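PDB 4DH4: MIF from Toxoplasma gondii, which belongs to the macrophage migration inhibitory factor family and assembles as a trimer of beta-alpha-beta subunits with sheets that continue from one subunit to the next. Local coordinates for residues A63-I68 with S105-G110; C74-A79 with T97-K102. All coordinates share one frame; numbering follows the deposited sequence.

In the fold
After strand 2-7, helix 13-31 and strands 39-44 and 48-50, the chain runs along strand 58-65, whose end, A63-I68, is later met by W107 in contact 1. It then turns into helix 70-88, comes back along strand 95-102, and lays that strand beside 58-65 in parallel. Contact 2 closes this short beta-alpha-beta loop by packing the helix on the returning strand. Contact 1 closes a longer loop that encloses it, bringing the C-terminal hairpin strand 107-109 against the end of strand 58-65. The two contacts meet in the sheet, where S64 N lies 3.2 Å from T100 O and S64 O lies 2.9 Å from K102 N, both probable hydrogen bonds.

Contact 1: A63-I68 with S105-G110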
loop_
_atom_site.group_PDB
_atom_site.type_symbol
_atom_site.label_atom_id
_atom_site.label_comp_id
_atom_site.label_asym_id
_atom_site.label_seq_id
_atom_site.Cartn_x
_atom_site.Cartn_y
_atom_site.Cartn_z
ATOM N N ALA A 63 9.295 -1.726 4.948
ATOM C CA ALA A 63 10.304 -1.292 3.967
ATOM C C ALA A 63 11.485 -0.659 4.682
ATOM O O ALA A 63 11.318 0.006 5.701
ATOM C CB ALA A 63 9.701 -0.280 2.990
ATOM N N SER A 64 12.680 -0.860 4.137
ATOM C CA SER A 64 13.875 -0.273 4.711
ATOM C C SER A 64 14.915 -0.089 3.621
ATOM O O SER A 64 14.907 -0.805 2.614
ATOM C CB SER A 64 14.438 -1.176 5.819
ATOM O OG SER A 64 15.554 -0.556 6.446
ATOM N N ILE A 65 15.809 0.872 3.831
ATOM C CA ILE A 65 16.982 1.026 2.974
ATOM C C ILE A 65 18.033 0.078 3.526
ATOM O O ILE A 65 18.703 0.379 4.517
ATOM C CB ILE A 65 17.514 2.472 2.955
ATOM C CG1 ILE A 65 16.406 3.441 2.527
ATOM C CG2 ILE A 65 18.741 2.583 2.019
ATOM C CD1 ILE A 65 16.688 4.901 2.902
ATOM N N GLY A 66 18.148 -1.085 2.895
ATOM C CA GLY A 66 19.002 -2.153 3.417
ATOM C C GLY A 66 18.404 -2.799 4.654
ATOM O O GLY A 66 17.389 -2.338 5.181
ATOM N N GLY A 67 19.042 -3.870 5.123
ATOM C CA GLY A 67 18.658 -4.511 6.377
ATOM C C GLY A 67 17.608 -5.580 6.169
ATOM O O GLY A 67 17.229 -6.264 7.106
ATOM N N ILE A 68 17.144 -5.732 4.932
ATOM C CA ILE A 68 16.127 -6.737 4.619
ATOM C C ILE A 68 16.823 -8.073 4.353
ATOM O O ILE A 68 17.501 -8.227 3.342
ATOM C CB ILE A 68 15.225 -6.297 3.419
ATOM C CG1 ILE A 68 14.517 -4.963 3.727
ATOM C CG2 ILE A 68 14.208 -7.402 3.031
ATOM C CD1 ILE A 68 13.650 -4.963 5.015
ATOM N N SER A 105 18.256 6.048 -3.256
ATOM C CA SER A 105 17.662 7.005 -4.203
ATOM C C SER A 105 16.134 6.878 -4.329
ATOM O O SER A 105 15.483 7.791 -4.832
ATOM C CB SER A 105 18.292 6.856 -5.590
ATOM O OG SER A 105 17.952 5.589 -6.129
ATOM N N GLU A 106 15.579 5.754 -3.871
ATOM C CA GLU A 106 14.131 5.496 -3.942
ATOM C C GLU A 106 13.378 5.988 -2.709
ATOM O O GLU A 106 12.187 5.739 -2.572
ATOM C CB GLU A 106 13.856 3.992 -4.103
ATOM C CG GLU A 106 14.224 3.437 -5.466
ATOM C CD GLU A 106 14.226 1.921 -5.519
ATOM O OE1 GLU A 106 14.234 1.259 -4.456
ATOM O OE2 GLU A 106 14.229 1.384 -6.648
ATOM N N TRP A 107 14.068 6.678 -1.809
ATOM C CA TRP A 107 13.463 7.074 -0.544
ATOM C C TRP A 107 13.765 8.541 -0.275
ATOM O O TRP A 107 14.931 8.951 -0.270
ATOM C CB TRP A 107 14.009 6.196 0.588
ATOM C CG TRP A 107 13.136 6.129 1.824
ATOM C CD1 TRP A 107 12.661 7.179 2.562
ATOM C CD2 TRP A 107 12.681 4.939 2.481
ATOM N NE1 TRP A 107 11.915 6.711 3.624
ATOM C CE2 TRP A 107 11.915 5.343 3.598
ATOM C CE3 TRP A 107 12.826 3.571 2.219
ATOM C CZ2 TRP A 107 11.303 4.420 4.465
ATOM C CZ3 TRP A 107 12.222 2.653 3.081
ATOM C CH2 TRP A 107 11.472 3.084 4.190
ATOM N N ALA A 108 12.707 9.329 -0.081
ATOM C CA ALA A 108 12.836 10.754 0.210
ATOM C C ALA A 108 12.219 11.121 1.558
ATOM O O ALA A 108 11.242 10.522 1.994
ATOM C CB ALA A 108 12.185 11.576 -0.895
ATOM N N MET A 109 12.819 12.102 2.222
ATOM C CA MET A 109 12.203 12.739 3.381
ATOM C C MET A 109 12.111 14.218 3.047
ATOM O O MET A 109 13.123 14.866 2.752
ATOM C CB MET A 109 13.027 12.499 4.646
ATOM C CG MET A 109 12.342 12.949 5.935
ATOM S SD MET A 109 13.363 12.682 7.398
ATOM C CE MET A 109 14.583 13.975 7.173
ATOM N N GLY A 110 10.886 14.741 3.033
ATOM C CA GLY A 110 10.659 16.074 2.486
ATOM C C GLY A 110 11.184 16.180 1.060
ATOM O O GLY A 110 10.842 15.365 0.201
#
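Two first torsions bring W107 and I65 together: W107 carries CG anti to its own N (chi1 -158°), which sends the indole toward strand 58-65, while I65 sets CG1 beside its backbone N (chi1 -56°) and, with an extended chi2, reaches out across the indole at a slant. The isoleucine touches with two atoms. I65 CG1 comes to within 3.6 Å of W107 CE3, and I65 CD1 sits farther back, 3.8 Å from W107 CB. The far end of the indole, on the six-membered ring, meets the strand edge-on: the backbone oxygen A63 O lies near the ring plane at 3.4 Å from W107 CH2, and S64 N is at the same edge. The methyl A63 CB, off the ring plane, packs 3.9 Å from W107 CZ3. In the MIF trimer, W107 belongs to the short C-terminal hairpin 107-113, whose first strand pairs antiparallel with a strand of the second subunit, so this tryptophan is held from both chains. F114 of its own chain meets the ring at a steep angle, and Y96 of the second subunit packs edge-to-face with it. The two strands run nearly at right angles (89°), and the indole spans the gap to the side chains and backbone of 63-65. S64, whose CB points away from W107, donates from OG to G66 O at 2.9 Å across I65, nearly along the carbonyl direction.

Contact 2: C74-A79 with T97-K102; sequences CKIAAA and TTFTNK. With SO4 (sulfate ion), chain B; SO4 (sulfate ion), chain C.
The F99 ring meets helix 70-88 with its edge: I76 CG2 lies in the ring plane, 3.8 Å from F99 CE1, and A77 N also sits near that plane, 4.0 Å from F99 CZ. The helix therefore rests on the rim of the phenyl, in the beta-alpha-beta unit that links strands 58-65 and 95-102 in the MIF fold. With CG1 beside the backbone N (chi1 -65°), the CG2 branch of I76 lies anti to that N and is turned to the ring, while I76 CB approaches the same carbon, F99 CE1. A77 offers its methyl to two partners, with A77 CB 4.1 Å from both F99 CZ and T97 CB, so this small side chain fills the step between alternate residues of the strand. Helix and strand run roughly antiparallel, at 144°. I68 also packs on F99, I76 reaches A30 and L31 of helix 13-31, and A77 touches A108 of the third subunit, so the trimer interface adjoins this layer. Side chains on the other side of the strand reach sulfate ions, probably from the crystallisation liquor, which R61 and K2 from more than one subunit also bind. K102 bends at chi2 and chi3 to place its amine near one sulfate, where K102 NZ donates to O3 of sulfate B at 2.9 Å; at the other sulfate, T98 OG1 donates to O1 of sulfate C at 2.7 Å.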
loop_
_atom_site.group_PDB
_atom_site.type_symbol
_atom_site.label_atom_id
_atom_site.label_comp_id
_atom_site.label_asym_id
_atom_site.label_seq_id
_atom_site.Cartn_x
_atom_site.Cartn_y
_atom_site.Cartn_z
ATOM N N CYS A 74 12.396 -12.307 9.650
ATOM C CA CYS A 74 11.770 -13.233 10.587
ATOM C C CYS A 74 11.626 -12.636 11.991
ATOM O O CYS A 74 10.587 -12.799 12.631
ATOM C CB CYS A 74 12.546 -14.545 10.639
ATOM S SG CYS A 74 11.590 -15.880 11.352
ATOM N N LYS A 75 12.669 -11.948 12.458
ATOM C CA LYS A 75 12.637 -11.265 13.749
ATOM C C LYS A 75 11.535 -10.211 13.813
ATOM O O LYS A 75 10.764 -10.173 14.779
ATOM C CB LYS A 75 13.997 -10.634 14.044
ATOM C CG LYS A 75 14.094 -10.006 15.417
ATOM C CD LYS A 75 15.511 -10.110 15.964
ATOM C CE LYS A 75 16.297 -8.865 15.655
ATOM N NZ LYS A 75 17.113 -8.426 16.880
ATOM N N ILE A 76 11.462 -9.372 12.776
ATOM C CA ILE A 76 10.449 -8.314 12.689
ATOM C C ILE A 76 9.035 -8.898 12.608
ATOM O O ILE A 76 8.124 -8.437 13.305
ATOM C CB ILE A 76 10.727 -7.338 11.496
ATOM C CG1 ILE A 76 12.032 -6.565 11.728
ATOM C CG2 ILE A 76 9.575 -6.355 11.301
ATOM C CD1 ILE A 76 12.577 -5.834 10.471
ATOM N N ALA A 77 8.857 -9.919 11.774
ATOM C CA ALA A 77 7.549 -10.554 11.627
ATOM C C ALA A 77 7.069 -11.193 12.937
ATOM O O ALA A 77 5.891 -11.086 13.288
ATOM C CB ALA A 77 7.575 -11.578 10.506
ATOM N N ALA A 78 7.986 -11.840 13.656
ATOM C CA ALA A 78 7.674 -12.456 14.952
ATOM C C ALA A 78 7.165 -11.407 15.937
ATOM O O ALA A 78 6.167 -11.614 16.624
ATOM C CB ALA A 78 8.904 -13.157 15.513
ATOM N N ALA A 79 7.845 -10.269 15.972
ATOM C CA ALA A 79 7.528 -9.206 16.907
ATOM C C ALA A 79 6.242 -8.476 16.529
ATOM O O ALA A 79 5.439 -8.137 17.402
ATOM C CB ALA A 79 8.689 -8.237 17.001
ATOM N N THR A 97 3.240 -10.650 6.785
ATOM C CA THR A 97 4.161 -9.515 6.773
ATOM C C THR A 97 5.065 -9.666 5.554
ATOM O O THR A 97 5.678 -10.718 5.370
ATOM C CB THR A 97 5.013 -9.446 8.064
ATOM O OG1 THR A 97 4.162 -9.426 9.219
ATOM C CG2 THR A 97 5.861 -8.186 8.069
ATOM N N THR A 98 5.118 -8.634 4.712
ATOM C CA THR A 98 6.011 -8.653 3.543
ATOM C C THR A 98 7.015 -7.518 3.615
ATOM O O THR A 98 6.721 -6.439 4.152
ATOM C CB THR A 98 5.245 -8.635 2.191
ATOM O OG1 THR A 98 4.574 -7.379 2.019
ATOM C CG2 THR A 98 4.233 -9.774 2.122
ATOM N N PHE A 99 8.196 -7.774 3.059
ATOM C CA PHE A 99 9.358 -6.913 3.225
ATOM C C PHE A 99 9.865 -6.420 1.884
ATOM O O PHE A 99 9.871 -7.167 0.895
ATOM C CB PHE A 99 10.453 -7.665 3.984
ATOM C CG PHE A 99 10.039 -8.077 5.370
ATOM C CD1 PHE A 99 10.381 -7.292 6.476
ATOM C CD2 PHE A 99 9.278 -9.228 5.574
ATOM C CE1 PHE A 99 9.974 -7.652 7.760
ATOM C CE2 PHE A 99 8.859 -9.593 6.872
ATOM C CZ PHE A 99 9.214 -8.805 7.951
ATOM N N THR A 100 10.285 -5.159 1.855
ATOM C CA THR A 100 10.779 -4.535 0.630
ATOM C C THR A 100 12.079 -3.796 0.912
ATOM O O THR A 100 12.131 -2.936 1.800
ATOM C CB THR A 100 9.724 -3.567 0.033
ATOM O OG1 THR A 100 8.508 -4.286 -0.238
ATOM C CG2 THR A 100 10.235 -2.936 -1.259
ATOM N N ASN A 101 13.129 -4.167 0.181
ATOM C CA ASN A 101 14.403 -3.459 0.244
ATOM C C ASN A 101 14.424 -2.314 -0.761
ATOM O O ASN A 101 14.272 -2.524 -1.979
ATOM C CB ASN A 101 15.577 -4.390 -0.045
ATOM C CG ASN A 101 16.901 -3.642 -0.081
ATOM O OD1 ASN A 101 17.557 -3.545 -1.127
ATOM N ND2 ASN A 101 17.277 -3.076 1.049
ATOM N N LYS A 102 14.602 -1.104 -0.245
ATOM C CA LYS A 102 14.663 0.078 -1.087
ATOM C C LYS A 102 16.091 0.567 -1.247
ATOM O O LYS A 102 16.881 0.511 -0.304
ATOM C CB LYS A 102 13.809 1.210 -0.492
ATOM C CG LYS A 102 12.375 0.824 -0.110
ATOM C CD LYS A 102 11.541 0.387 -1.323
ATOM C CE LYS A 102 11.322 1.520 -2.320
ATOM N NZ LYS A 102 10.271 1.124 -3.301
HETATM S S SO4 B . 7.497 0.868 -0.589
HETATM O O1 SO4 B . 8.405 1.762 0.131
HETATM O O2 SO4 B . 6.144 1.132 -0.122
HETATM O O3 SO4 B . 7.633 1.143 -2.006
HETATM O O4 SO4 B . 7.883 -0.508 -0.273
HETATM S S SO4 C . 4.328 -6.106 -1.140
HETATM O O1 SO4 C . 4.159 -7.484 -0.678
HETATM O O2 SO4 C . 3.230 -5.315 -0.604
HETATM O O3 SO4 C . 5.611 -5.629 -0.661
HETATM O O4 SO4 C . 4.275 -6.116 -2.603
#